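Side-chain contacts in WbbZ protein (PDB 6X1L), which is of unproven function but belongs to the polysaccharide pyruvyl transferase family and may transfer pyruvyl groups to a bacterial surface glycan: residues 24-29 / 44-49; 38-43 / 208-213; 198-201 / 205-208. One frame throughout, in Å; residues are numbered along the deposited sequence.

Contact 1: residues 24-29 / 44-49; sequences FVYKAN and DFFERN
F46 drives the edge of its ring against the face of Y26, a T-shaped pair that seats helix 33-48 on strand 23-27 within the beta-alpha-beta unit formed by these two elements and strand 53-55. The unit belongs to the six-stranded parallel sheet of the chain, and the pair illustrates how an aromatic contact can join a crossover helix to its sheet. The planes stand at 89° to each other, with the ring centroids 5.5 Å apart. F46 presents CE2 first: it lies 4.0 Å from Y26 CD1, displaced from the middle of the tyrosine ring toward the CG-CD1 side. The neighbouring F46 CZ sits 4.1 Å from the same Y26 CD1. In this geometry the slightly positive C-H rim of the phenylalanine faces the electron-rich surface of the tyrosine, and both rings are buried.

Y26 is ready to receive it because its CG is turned anti to the backbone N (chi1 174°), which carries the ring off the strand toward the helix. The opposite face of the same ring is occupied by backbone: A28 N stands 3.7 Å above the plane, again toward the rim, leaving Y26 held between a phenylalanine edge and its own chain two residues on.

Farther out, the chain after the strand is tied to the loop that holds D198 and D201. A28 N is hydrogen-bonded to D201 OD1, and K27 NZ forms salt bridges with D198 and D201. I70 of strand 67-71 also touches the Y26 side chain. Within the segment 24-29, K27 curls back along its own chain, and its NZ donates to A28 O at 2.6 Å, arriving in the carbonyl plane with a C=O...N angle of 152°.

Contact 2: residues 38-43 / 208-213; sequences IASATY and NSTRCM
The hydroxyl S40 OG lies among several oxygens: it is hydrogen-bonded to G36 O, one turn back in its own helix, and stands 2.8 Å from T210 OG1 across the contact. T210 mirrors it, with OG1 hydrogen-bonded to A206 O. Both side chains place the hydroxyl beside the backbone N (chi1 -53° for S40, -57° for T210), the rotation that lets it reach the carbonyl four residues earlier while still meeting its counterpart tip to tip. Both side chains are short, and the CA atoms of S40 and T210 are 7.2 Å apart.

The pair joins helix 33-48, which packs on the six-stranded sheet, to helix 203-218, which belongs with the four-stranded one, an arrangement consistent with the two Rossmann-like halves of a GT-B fold. V37 adds apolar packing against T210.

Within helix 33-48 the carbonyl I38 O takes two bonds, from T42 N at 2.9 Å and T42 OG1 at 2.7 Å, arriving from opposite faces of its plane. On the far helix R211 NH1 gives a bent bond to N208 OD1 of 2.8 Å, and N208 packs on R211 of the second subunit.

Contact 3: residues 198-201 / 205-208; sequences DYWD and LARN
The loop leading into helix 203-218 folds back on the first part of that helix, with W200 and Y199 of the loop meeting L205 and A206. W200 does so with CE3 and CZ3 of its six-membered ring. Its CE3 lies 3.7 Å from A206 CA and 3.9 Å from A206 CB, while CZ3 comes 3.8 Å from L205 O, which sits at the ring edge close to its plane. The indole thus lies against backbone as much as side chain, and the CA atoms of W200 and A206 are 5.4 Å apart.

L205 touches both aromatics: its CG lies 4.2 Å from W200 CZ3, and its CD2 branch reaches Y199 CB at 3.7 Å, brought there by a CG anti to the backbone N (chi1 -180°). That same Y199 CB stands 4.0 Å above the middle of the indole, so one methylene serves both the leucine and the tryptophan.

W200 NE1 is hydrogen-bonded to G31 O, which would help to hold the indole's rotation. Y199 meets W195 edge-to-face and packs on F216 of the second subunit, and L205 touches C212 of that subunit. Loop and helix together form the crossover connection between the adjacent parallel strands 167-172 and 220-225, a beta-alpha-beta arrangement characteristic of Rossmann-like domains.

In the fold
From the N terminus, contact 1 closes first, returning helix 33-48 to strand 23-27 across 14 residues. Contact 2 opens within that loop, at 38-43, and closes only at 208-213, so the two cross. Contact 3, a short local closure, nests inside the long span of contact 2 and shares N208 with it, whereas contacts 1 and 3 follow in series. The three also meet directly: Y43 OH is hydrogen-bonded to W200 O, and D44 OD1 forms a salt bridge with R207 NH2. Together they tie the six-stranded half, through helix 33-48, to helix 203-218 of the other half; contacts 2 and 3, but not contact 1, also touch the second subunit.

Contact 1: residues 24-29 / 44-49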
ATOM      1  N   PHE A  24     -22.139  -1.745  18.780  1.00 67.01           N
ATOM      2  CA  PHE A  24     -21.009  -2.520  18.290  1.00 64.75           C
ATOM      3  C   PHE A  24     -19.699  -1.840  18.668  1.00 65.80           C
ATOM      4  O   PHE A  24     -19.513  -0.646  18.410  1.00 61.23           O
ATOM      5  CB  PHE A  24     -21.083  -2.689  16.770  1.00 64.24           C
ATOM      6  CG  PHE A  24     -22.195  -3.585  16.302  1.00 66.27           C
ATOM      7  CD1 PHE A  24     -23.007  -4.253  17.207  1.00 66.40           C
ATOM      8  CD2 PHE A  24     -22.418  -3.769  14.946  1.00 62.97           C
ATOM      9  CE1 PHE A  24     -24.022  -5.075  16.766  1.00 63.35           C
ATOM     10  CE2 PHE A  24     -23.431  -4.595  14.500  1.00 60.18           C
ATOM     11  CZ  PHE A  24     -24.235  -5.247  15.411  1.00 61.79           C
ATOM     12  N   VAL A  25     -18.801  -2.602  19.282  1.00 65.14           N
ATOM     13  CA  VAL A  25     -17.418  -2.195  19.505  1.00 62.72           C
ATOM     14  C   VAL A  25     -16.565  -3.080  18.609  1.00 64.90           C
ATOM     15  O   VAL A  25     -16.502  -4.299  18.815  1.00 58.96           O
ATOM     16  CB  VAL A  25     -17.005  -2.331  20.975  1.00 65.04           C
ATOM     17  CG1 VAL A  25     -15.570  -1.861  21.164  1.00 59.35           C
ATOM     18  CG2 VAL A  25     -17.960  -1.556  21.874  1.00 62.89           C
ATOM     19  N   TYR A  26     -15.918  -2.485  17.609  1.00 58.20           N
ATOM     20  CA  TYR A  26     -15.292  -3.243  16.534  1.00 57.92           C
ATOM     21  C   TYR A  26     -13.776  -3.214  16.660  1.00 57.45           C
ATOM     22  O   TYR A  26     -13.178  -2.144  16.815  1.00 60.20           O
ATOM     23  CB  TYR A  26     -15.719  -2.701  15.166  1.00 52.62           C
ATOM     24  CG  TYR A  26     -14.993  -3.338  13.999  1.00 54.92           C
ATOM     25  CD1 TYR A  26     -15.224  -4.660  13.652  1.00 58.99           C
ATOM     26  CD2 TYR A  26     -14.079  -2.610  13.239  1.00 61.44           C
ATOM     27  CE1 TYR A  26     -14.566  -5.248  12.588  1.00 61.52           C
ATOM     28  CE2 TYR A  26     -13.416  -3.188  12.171  1.00 61.15           C
ATOM     29  CZ  TYR A  26     -13.665  -4.507  11.850  1.00 64.12           C
ATOM     30  OH  TYR A  26     -13.013  -5.092  10.791  1.00 64.91           O
ATOM     31  N   LYS A  27     -13.162  -4.395  16.586  1.00 56.42           N
ATOM     32  CA  LYS A  27     -11.712  -4.545  16.524  1.00 57.72           C
ATOM     33  C   LYS A  27     -11.369  -5.256  15.223  1.00 57.85           C
ATOM     34  O   LYS A  27     -11.696  -6.437  15.053  1.00 52.45           O
ATOM     35  CB  LYS A  27     -11.171  -5.325  17.719  1.00 58.47           C
ATOM     36  CG  LYS A  27      -9.651  -5.459  17.698  1.00 61.32           C
ATOM     37  CD  LYS A  27      -8.987  -4.089  17.781  1.00 67.37           C
ATOM     38  CE  LYS A  27      -7.487  -4.153  17.490  1.00 69.72           C
ATOM     39  NZ  LYS A  27      -7.196  -4.420  16.051  1.00 65.16           N
ATOM     40  N   ALA A  28     -10.716  -4.541  14.311  1.00 56.39           N
ATOM     41  CA  ALA A  28     -10.261  -5.148  13.069  1.00 56.46           C
ATOM     42  C   ALA A  28      -9.159  -6.162  13.350  1.00 52.79           C
ATOM     43  O   ALA A  28      -8.301  -5.948  14.208  1.00 59.29           O
ATOM     44  CB  ALA A  28      -9.752  -4.075  12.104  1.00 54.58           C
ATOM     45  N   ASN A  29      -9.190  -7.262  12.621  1.00 53.21           N
ATOM     46  CA  ASN A  29      -8.140  -8.265  12.736  1.00 55.38           C
ATOM     47  C   ASN A  29      -6.820  -7.692  12.228  1.00 63.21           C
ATOM     48  O   ASN A  29      -6.776  -7.158  11.116  1.00 58.84           O
ATOM     49  CB  ASN A  29      -8.518  -9.507  11.932  1.00 59.99           C
ATOM     50  CG  ASN A  29      -7.558 -10.660  12.145  1.00 67.03           C
ATOM     51  OD1 ASN A  29      -7.197 -10.979  13.276  1.00 72.00           O
ATOM     52  ND2 ASN A  29      -7.136 -11.291  11.051  1.00 54.16           N
ATOM     53  N   ASP A  44     -17.386  -1.759   4.172  1.00 45.49           N
ATOM     54  CA  ASP A  44     -18.435  -1.713   3.159  1.00 47.37           C
ATOM     55  C   ASP A  44     -19.719  -2.347   3.680  1.00 48.39           C
ATOM     56  O   ASP A  44     -20.821  -1.852   3.417  1.00 51.81           O
ATOM     57  CB  ASP A  44     -17.967  -2.427   1.890  1.00 47.31           C
ATOM     58  CG  ASP A  44     -16.775  -1.739   1.236  1.00 54.51           C
ATOM     59  OD1 ASP A  44     -16.398  -0.643   1.693  1.00 50.97           O
ATOM     60  OD2 ASP A  44     -16.215  -2.296   0.269  1.00 49.24           O
ATOM     61  N   PHE A  45     -19.589  -3.444   4.426  1.00 46.94           N
ATOM     62  CA  PHE A  45     -20.760  -4.135   4.960  1.00 48.05           C
ATOM     63  C   PHE A  45     -21.490  -3.282   5.992  1.00 59.12           C
ATOM     64  O   PHE A  45     -22.725  -3.217   5.989  1.00 61.04           O
ATOM     65  CB  PHE A  45     -20.329  -5.469   5.562  1.00 46.82           C
ATOM     66  CG  PHE A  45     -21.418  -6.169   6.330  1.00 49.75           C
ATOM     67  CD1 PHE A  45     -22.353  -6.946   5.675  1.00 60.40           C
ATOM     68  CD2 PHE A  45     -21.497  -6.051   7.706  1.00 52.69           C
ATOM     69  CE1 PHE A  45     -23.353  -7.594   6.381  1.00 65.39           C
ATOM     70  CE2 PHE A  45     -22.497  -6.689   8.411  1.00 58.71           C
ATOM     71  CZ  PHE A  45     -23.424  -7.464   7.750  1.00 63.05           C
ATOM     72  N   PHE A  46     -20.747  -2.620   6.884  1.00 60.40           N
ATOM     73  CA  PHE A  46     -21.375  -1.749   7.873  1.00 55.50           C
ATOM     74  C   PHE A  46     -22.114  -0.594   7.209  1.00 61.00           C
ATOM     75  O   PHE A  46     -23.252  -0.281   7.577  1.00 64.94           O
ATOM     76  CB  PHE A  46     -20.324  -1.206   8.841  1.00 55.47           C
ATOM     77  CG  PHE A  46     -19.770  -2.236   9.782  1.00 58.58           C
ATOM     78  CD1 PHE A  46     -20.492  -3.375  10.090  1.00 60.49           C
ATOM     79  CD2 PHE A  46     -18.524  -2.058  10.366  1.00 60.99           C
ATOM     80  CE1 PHE A  46     -19.984  -4.322  10.960  1.00 59.96           C
ATOM     81  CE2 PHE A  46     -18.010  -2.999  11.236  1.00 58.99           C
ATOM     82  CZ  PHE A  46     -18.742  -4.134  11.535  1.00 57.64           C
ATOM     83  N   GLU A  47     -21.479   0.055   6.233  1.00 58.42           N
ATOM     84  CA  GLU A  47     -22.096   1.214   5.599  1.00 57.55           C
ATOM     85  C   GLU A  47     -23.339   0.822   4.809  1.00 57.16           C
ATOM     86  O   GLU A  47     -24.333   1.557   4.802  1.00 60.61           O
ATOM     87  CB  GLU A  47     -21.083   1.917   4.693  1.00 60.37           C
ATOM     88  CG  GLU A  47     -19.892   2.506   5.434  1.00 67.03           C
ATOM     89  CD  GLU A  47     -18.929   3.237   4.509  1.00 86.09           C
ATOM     90  OE1 GLU A  47     -17.785   3.514   4.932  1.00 88.58           O
ATOM     91  OE2 GLU A  47     -19.315   3.531   3.358  1.00 91.76           O
ATOM     92  N   ARG A  48     -23.307  -0.335   4.145  1.00 56.79           N
ATOM     93  CA  ARG A  48     -24.437  -0.727   3.311  1.00 64.13           C
ATOM     94  C   ARG A  48     -25.643  -1.139   4.145  1.00 69.98           C
ATOM     95  O   ARG A  48     -26.782  -1.045   3.671  1.00 72.14           O
ATOM     96  CB  ARG A  48     -24.026  -1.858   2.369  1.00 69.11           C
ATOM     97  CG  ARG A  48     -24.983  -2.069   1.212  1.00 83.34           C
ATOM     98  CD  ARG A  48     -25.666  -3.414   1.311  1.00 94.86           C
ATOM     99  NE  ARG A  48     -24.708  -4.507   1.181  1.00 99.17           N
ATOM    100  CZ  ARG A  48     -25.029  -5.793   1.261  1.00100.07           C
ATOM    101  NH1 ARG A  48     -26.287  -6.154   1.473  1.00 95.56           N
ATOM    102  NH2 ARG A  48     -24.090  -6.719   1.128  1.00101.87           N
ATOM    103  N   ASN A  49     -25.425  -1.590   5.378  1.00 67.49           N
ATOM    104  CA  ASN A  49     -26.507  -2.000   6.263  1.00 67.63           C
ATOM    105  C   ASN A  49     -26.798  -0.972   7.350  1.00 71.44           C
ATOM    106  O   ASN A  49     -27.487  -1.296   8.323  1.00 73.07           O
ATOM    107  CB  ASN A  49     -26.186  -3.354   6.899  1.00 66.75           C
ATOM    108  CG  ASN A  49     -26.219  -4.493   5.895  1.00 70.04           C
ATOM    109  OD1 ASN A  49     -25.207  -5.147   5.649  1.00 72.38           O
ATOM    110  ND2 ASN A  49     -27.390  -4.739   5.314  1.00 65.40           N
TER

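Contact 2: residues 38-43 / 208-213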
ATOM      1  N   ILE A  38     -10.175  -7.867   4.283  1.00 44.63           N
ATOM      2  CA  ILE A  38     -11.305  -8.240   5.137  1.00 43.77           C
ATOM      3  C   ILE A  38     -11.885  -7.004   5.807  1.00 41.94           C
ATOM      4  O   ILE A  38     -13.108  -6.835   5.882  1.00 47.86           O
ATOM      5  CB  ILE A  38     -10.874  -9.289   6.180  1.00 38.65           C
ATOM      6  CG1 ILE A  38     -10.316 -10.530   5.487  1.00 47.74           C
ATOM      7  CG2 ILE A  38     -12.058  -9.675   7.078  1.00 42.72           C
ATOM      8  CD1 ILE A  38      -9.915 -11.630   6.439  1.00 50.34           C
ATOM      9  N   ALA A  39     -11.016  -6.100   6.268  1.00 44.87           N
ATOM     10  CA  ALA A  39     -11.497  -4.903   6.945  1.00 42.19           C
ATOM     11  C   ALA A  39     -12.222  -3.980   5.976  1.00 48.46           C
ATOM     12  O   ALA A  39     -13.303  -3.467   6.291  1.00 45.66           O
ATOM     13  CB  ALA A  39     -10.338  -4.184   7.629  1.00 40.45           C
ATOM     14  N   SER A  40     -11.638  -3.750   4.793  1.00 53.48           N
ATOM     15  CA  SER A  40     -12.306  -2.945   3.774  1.00 47.69           C
ATOM     16  C   SER A  40     -13.721  -3.453   3.523  1.00 41.47           C
ATOM     17  O   SER A  40     -14.688  -2.684   3.552  1.00 51.91           O
ATOM     18  CB  SER A  40     -11.501  -2.964   2.470  1.00 44.80           C
ATOM     19  OG  SER A  40     -10.153  -2.584   2.692  1.00 45.12           O
ATOM     20  N   ALA A  41     -13.853  -4.756   3.271  1.00 43.36           N
ATOM     21  CA  ALA A  41     -15.166  -5.348   3.024  1.00 48.25           C
ATOM     22  C   ALA A  41     -16.077  -5.248   4.240  1.00 46.95           C
ATOM     23  O   ALA A  41     -17.295  -5.104   4.092  1.00 45.17           O
ATOM     24  CB  ALA A  41     -15.006  -6.809   2.606  1.00 44.18           C
ATOM     25  N   THR A  42     -15.514  -5.325   5.446  1.00 49.97           N
ATOM     26  CA  THR A  42     -16.333  -5.155   6.642  1.00 47.95           C
ATOM     27  C   THR A  42     -16.842  -3.724   6.755  1.00 50.58           C
ATOM     28  O   THR A  42     -17.991  -3.498   7.147  1.00 51.43           O
ATOM     29  CB  THR A  42     -15.535  -5.548   7.884  1.00 55.06           C
ATOM     30  OG1 THR A  42     -15.047  -6.886   7.730  1.00 49.94           O
ATOM     31  CG2 THR A  42     -16.415  -5.489   9.123  1.00 64.79           C
ATOM     32  N   TYR A  43     -16.008  -2.741   6.399  1.00 43.63           N
ATOM     33  CA  TYR A  43     -16.481  -1.361   6.409  1.00 44.24           C
ATOM     34  C   TYR A  43     -17.551  -1.145   5.348  1.00 47.18           C
ATOM     35  O   TYR A  43     -18.530  -0.429   5.585  1.00 55.16           O
ATOM     36  CB  TYR A  43     -15.302  -0.400   6.221  1.00 46.52           C
ATOM     37  CG  TYR A  43     -14.316  -0.463   7.367  1.00 51.38           C
ATOM     38  CD1 TYR A  43     -14.752  -0.380   8.682  1.00 55.23           C
ATOM     39  CD2 TYR A  43     -12.958  -0.641   7.137  1.00 45.05           C
ATOM     40  CE1 TYR A  43     -13.865  -0.451   9.739  1.00 55.52           C
ATOM     41  CE2 TYR A  43     -12.057  -0.715   8.188  1.00 50.01           C
ATOM     42  CZ  TYR A  43     -12.517  -0.620   9.487  1.00 56.17           C
ATOM     43  OH  TYR A  43     -11.628  -0.693  10.535  1.00 54.59           O
ATOM     44  N   ASN A 208      -7.392   1.807   0.834  1.00 36.69           N
ATOM     45  CA  ASN A 208      -6.364   2.183  -0.134  1.00 35.73           C
ATOM     46  C   ASN A 208      -5.314   1.088  -0.294  1.00 43.48           C
ATOM     47  O   ASN A 208      -4.828   0.858  -1.408  1.00 47.12           O
ATOM     48  CB  ASN A 208      -5.737   3.515   0.268  1.00 39.81           C
ATOM     49  CG  ASN A 208      -6.655   4.681  -0.013  1.00 42.29           C
ATOM     50  OD1 ASN A 208      -7.347   4.706  -1.030  1.00 43.55           O
ATOM     51  ND2 ASN A 208      -6.679   5.647   0.889  1.00 37.11           N
ATOM     52  N   SER A 209      -4.973   0.382   0.788  1.00 45.67           N
ATOM     53  CA  SER A 209      -4.138  -0.807   0.639  1.00 41.51           C
ATOM     54  C   SER A 209      -4.811  -1.839  -0.256  1.00 45.10           C
ATOM     55  O   SER A 209      -4.149  -2.502  -1.063  1.00 43.23           O
ATOM     56  CB  SER A 209      -3.825  -1.416   2.003  1.00 49.43           C
ATOM     57  OG  SER A 209      -3.194  -2.678   1.850  1.00 45.32           O
ATOM     58  N   THR A 210      -6.132  -1.988  -0.129  1.00 43.76           N
ATOM     59  CA  THR A 210      -6.846  -2.940  -0.971  1.00 39.50           C
ATOM     60  C   THR A 210      -6.878  -2.472  -2.422  1.00 39.69           C
ATOM     61  O   THR A 210      -6.799  -3.290  -3.348  1.00 38.70           O
ATOM     62  CB  THR A 210      -8.261  -3.155  -0.420  1.00 47.22           C
ATOM     63  OG1 THR A 210      -8.176  -3.612   0.937  1.00 39.45           O
ATOM     64  CG2 THR A 210      -9.005  -4.184  -1.237  1.00 41.87           C
ATOM     65  N   ARG A 211      -6.985  -1.160  -2.641  1.00 41.37           N
ATOM     66  CA  ARG A 211      -6.865  -0.630  -3.996  1.00 44.99           C
ATOM     67  C   ARG A 211      -5.518  -0.990  -4.608  1.00 42.03           C
ATOM     68  O   ARG A 211      -5.450  -1.402  -5.773  1.00 46.42           O
ATOM     69  CB  ARG A 211      -7.069   0.885  -3.989  1.00 45.58           C
ATOM     70  CG  ARG A 211      -8.518   1.292  -3.784  1.00 41.45           C
ATOM     71  CD  ARG A 211      -8.745   2.792  -3.946  1.00 42.28           C
ATOM     72  NE  ARG A 211     -10.160   3.115  -3.774  1.00 53.81           N
ATOM     73  CZ  ARG A 211     -10.699   3.559  -2.641  1.00 55.73           C
ATOM     74  NH1 ARG A 211      -9.939   3.761  -1.572  1.00 47.37           N
ATOM     75  NH2 ARG A 211     -12.000   3.808  -2.578  1.00 53.13           N
ATOM     76  N   CYS A 212      -4.438  -0.863  -3.829  1.00 41.52           N
ATOM     77  CA  CYS A 212      -3.108  -1.221  -4.319  1.00 43.36           C
ATOM     78  C   CYS A 212      -3.072  -2.656  -4.826  1.00 46.53           C
ATOM     79  O   CYS A 212      -2.636  -2.918  -5.953  1.00 45.98           O
ATOM     80  CB  CYS A 212      -2.072  -1.026  -3.214  1.00 42.79           C
ATOM     81  SG  CYS A 212      -1.676   0.696  -2.853  1.00 44.73           S
HETATM   82  N   MSE A 213      -3.524  -3.602  -4.008  1.00 43.89           N
HETATM   83  CA  MSE A 213      -3.498  -5.005  -4.403  1.00 37.40           C
HETATM   84  C   MSE A 213      -4.332  -5.225  -5.658  1.00 40.94           C
HETATM   85  O   MSE A 213      -3.920  -5.935  -6.576  1.00 41.45           O
HETATM   86  CB  MSE A 213      -4.018  -5.900  -3.272  1.00 39.57           C
HETATM   87  CG  MSE A 213      -3.201  -5.838  -1.983  1.00 38.38           C
HETATM   88 SE   MSE A 213      -4.035  -7.027  -0.645  0.67 55.32          SE
HETATM   89  CE  MSE A 213      -3.392  -8.727  -1.332  1.00 52.28           C
TER

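Contact 3: residues 198-201 / 205-208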
ATOM      1  N   ASP A 198      -0.972  -4.046  12.774  1.00 54.57           N
ATOM      2  CA  ASP A 198      -2.257  -3.652  13.354  1.00 62.78           C
ATOM      3  C   ASP A 198      -2.693  -2.293  12.803  1.00 55.80           C
ATOM      4  O   ASP A 198      -2.813  -1.299  13.519  1.00 58.10           O
ATOM      5  CB  ASP A 198      -2.168  -3.633  14.875  1.00 73.71           C
ATOM      6  CG  ASP A 198      -3.533  -3.593  15.545  1.00 77.97           C
ATOM      7  OD1 ASP A 198      -4.542  -3.876  14.867  1.00 75.38           O
ATOM      8  OD2 ASP A 198      -3.595  -3.275  16.751  1.00 81.85           O
ATOM      9  N   TYR A 199      -2.937  -2.270  11.494  1.00 50.04           N
ATOM     10  CA  TYR A 199      -3.274  -1.037  10.797  1.00 52.50           C
ATOM     11  C   TYR A 199      -4.752  -0.900  10.470  1.00 47.25           C
ATOM     12  O   TYR A 199      -5.212   0.216  10.209  1.00 49.64           O
ATOM     13  CB  TYR A 199      -2.489  -0.938   9.481  1.00 52.68           C
ATOM     14  CG  TYR A 199      -0.989  -0.940   9.650  1.00 52.15           C
ATOM     15  CD1 TYR A 199      -0.335   0.153  10.192  1.00 50.97           C
ATOM     16  CD2 TYR A 199      -0.228  -2.033   9.254  1.00 51.37           C
ATOM     17  CE1 TYR A 199       1.043   0.160  10.347  1.00 59.92           C
ATOM     18  CE2 TYR A 199       1.151  -2.036   9.405  1.00 52.42           C
ATOM     19  CZ  TYR A 199       1.778  -0.937   9.950  1.00 57.19           C
ATOM     20  OH  TYR A 199       3.146  -0.935  10.105  1.00 66.54           O
ATOM     21  N   TRP A 200      -5.507  -1.992  10.494  1.00 51.83           N
ATOM     22  CA  TRP A 200      -6.742  -2.053   9.728  1.00 48.17           C
ATOM     23  C   TRP A 200      -7.948  -1.456  10.445  1.00 42.02           C
ATOM     24  O   TRP A 200      -9.052  -1.497   9.891  1.00 45.30           O
ATOM     25  CB  TRP A 200      -6.987  -3.501   9.314  1.00 47.52           C
ATOM     26  CG  TRP A 200      -5.746  -4.068   8.687  1.00 53.81           C
ATOM     27  CD1 TRP A 200      -5.041  -5.162   9.096  1.00 54.79           C
ATOM     28  CD2 TRP A 200      -5.033  -3.528   7.562  1.00 51.25           C
ATOM     29  NE1 TRP A 200      -3.949  -5.354   8.280  1.00 46.43           N
ATOM     30  CE2 TRP A 200      -3.921  -4.364   7.332  1.00 54.41           C
ATOM     31  CE3 TRP A 200      -5.235  -2.427   6.721  1.00 47.27           C
ATOM     32  CZ2 TRP A 200      -3.014  -4.131   6.296  1.00 47.97           C
ATOM     33  CZ3 TRP A 200      -4.334  -2.197   5.693  1.00 48.56           C
ATOM     34  CH2 TRP A 200      -3.240  -3.046   5.489  1.00 46.16           C
ATOM     35  N   ASP A 201      -7.762  -0.858  11.622  1.00 43.16           N
ATOM     36  CA  ASP A 201      -8.816  -0.053  12.227  1.00 49.10           C
ATOM     37  C   ASP A 201      -8.982   1.305  11.554  1.00 58.94           C
ATOM     38  O   ASP A 201      -9.919   2.039  11.890  1.00 55.35           O
ATOM     39  CB  ASP A 201      -8.535   0.131  13.719  1.00 53.14           C
ATOM     40  CG  ASP A 201      -8.572  -1.185  14.479  1.00 71.62           C
ATOM     41  OD1 ASP A 201      -9.625  -1.862  14.452  1.00 76.22           O
ATOM     42  OD2 ASP A 201      -7.548  -1.551  15.092  1.00 79.78           O
ATOM     43  N   LEU A 205      -6.898   3.613   5.269  1.00 46.20           N
ATOM     44  CA  LEU A 205      -5.713   2.799   5.032  1.00 40.63           C
ATOM     45  C   LEU A 205      -6.087   1.403   4.552  1.00 48.95           C
ATOM     46  O   LEU A 205      -5.430   0.856   3.657  1.00 43.69           O
ATOM     47  CB  LEU A 205      -4.867   2.740   6.306  1.00 47.78           C
ATOM     48  CG  LEU A 205      -3.565   1.941   6.282  1.00 54.75           C
ATOM     49  CD1 LEU A 205      -2.753   2.259   5.032  1.00 55.42           C
ATOM     50  CD2 LEU A 205      -2.761   2.251   7.532  1.00 52.33           C
ATOM     51  N   ALA A 206      -7.147   0.810   5.118  1.00 43.51           N
ATOM     52  CA  ALA A 206      -7.568  -0.509   4.656  1.00 34.79           C
ATOM     53  C   ALA A 206      -8.035  -0.458   3.208  1.00 37.73           C
ATOM     54  O   ALA A 206      -7.670  -1.317   2.397  1.00 38.72           O
ATOM     55  CB  ALA A 206      -8.680  -1.076   5.560  1.00 37.86           C
ATOM     56  N   ARG A 207      -8.861   0.530   2.863  1.00 35.15           N
ATOM     57  CA  ARG A 207      -9.400   0.571   1.506  1.00 37.38           C
ATOM     58  C   ARG A 207      -8.320   0.915   0.482  1.00 42.75           C
ATOM     59  O   ARG A 207      -8.308   0.364  -0.625  1.00 41.61           O
ATOM     60  CB  ARG A 207     -10.558   1.566   1.429  1.00 41.38           C
ATOM     61  CG  ARG A 207     -11.849   1.025   2.068  1.00 41.06           C
ATOM     62  CD  ARG A 207     -13.070   1.723   1.494  1.00 53.32           C
ATOM     63  NE  ARG A 207     -14.326   1.245   2.074  1.00 51.79           N
ATOM     64  CZ  ARG A 207     -14.947   1.841   3.085  1.00 49.04           C
ATOM     65  NH1 ARG A 207     -14.426   2.930   3.631  1.00 42.37           N
ATOM     66  NH2 ARG A 207     -16.093   1.355   3.549  1.00 52.62           N
ATOM     67  N   ASN A 208      -7.392   1.807   0.834  1.00 36.69           N
ATOM     68  CA  ASN A 208      -6.364   2.183  -0.134  1.00 35.73           C
ATOM     69  C   ASN A 208      -5.314   1.088  -0.294  1.00 43.48           C
ATOM     70  O   ASN A 208      -4.828   0.858  -1.408  1.00 47.12           O
ATOM     71  CB  ASN A 208      -5.737   3.515   0.268  1.00 39.81           C
ATOM     72  CG  ASN A 208      -6.655   4.681  -0.013  1.00 42.29           C
ATOM     73  OD1 ASN A 208      -7.347   4.706  -1.030  1.00 43.55           O
ATOM     74  ND2 ASN A 208      -6.679   5.647   0.889  1.00 37.11           N
TER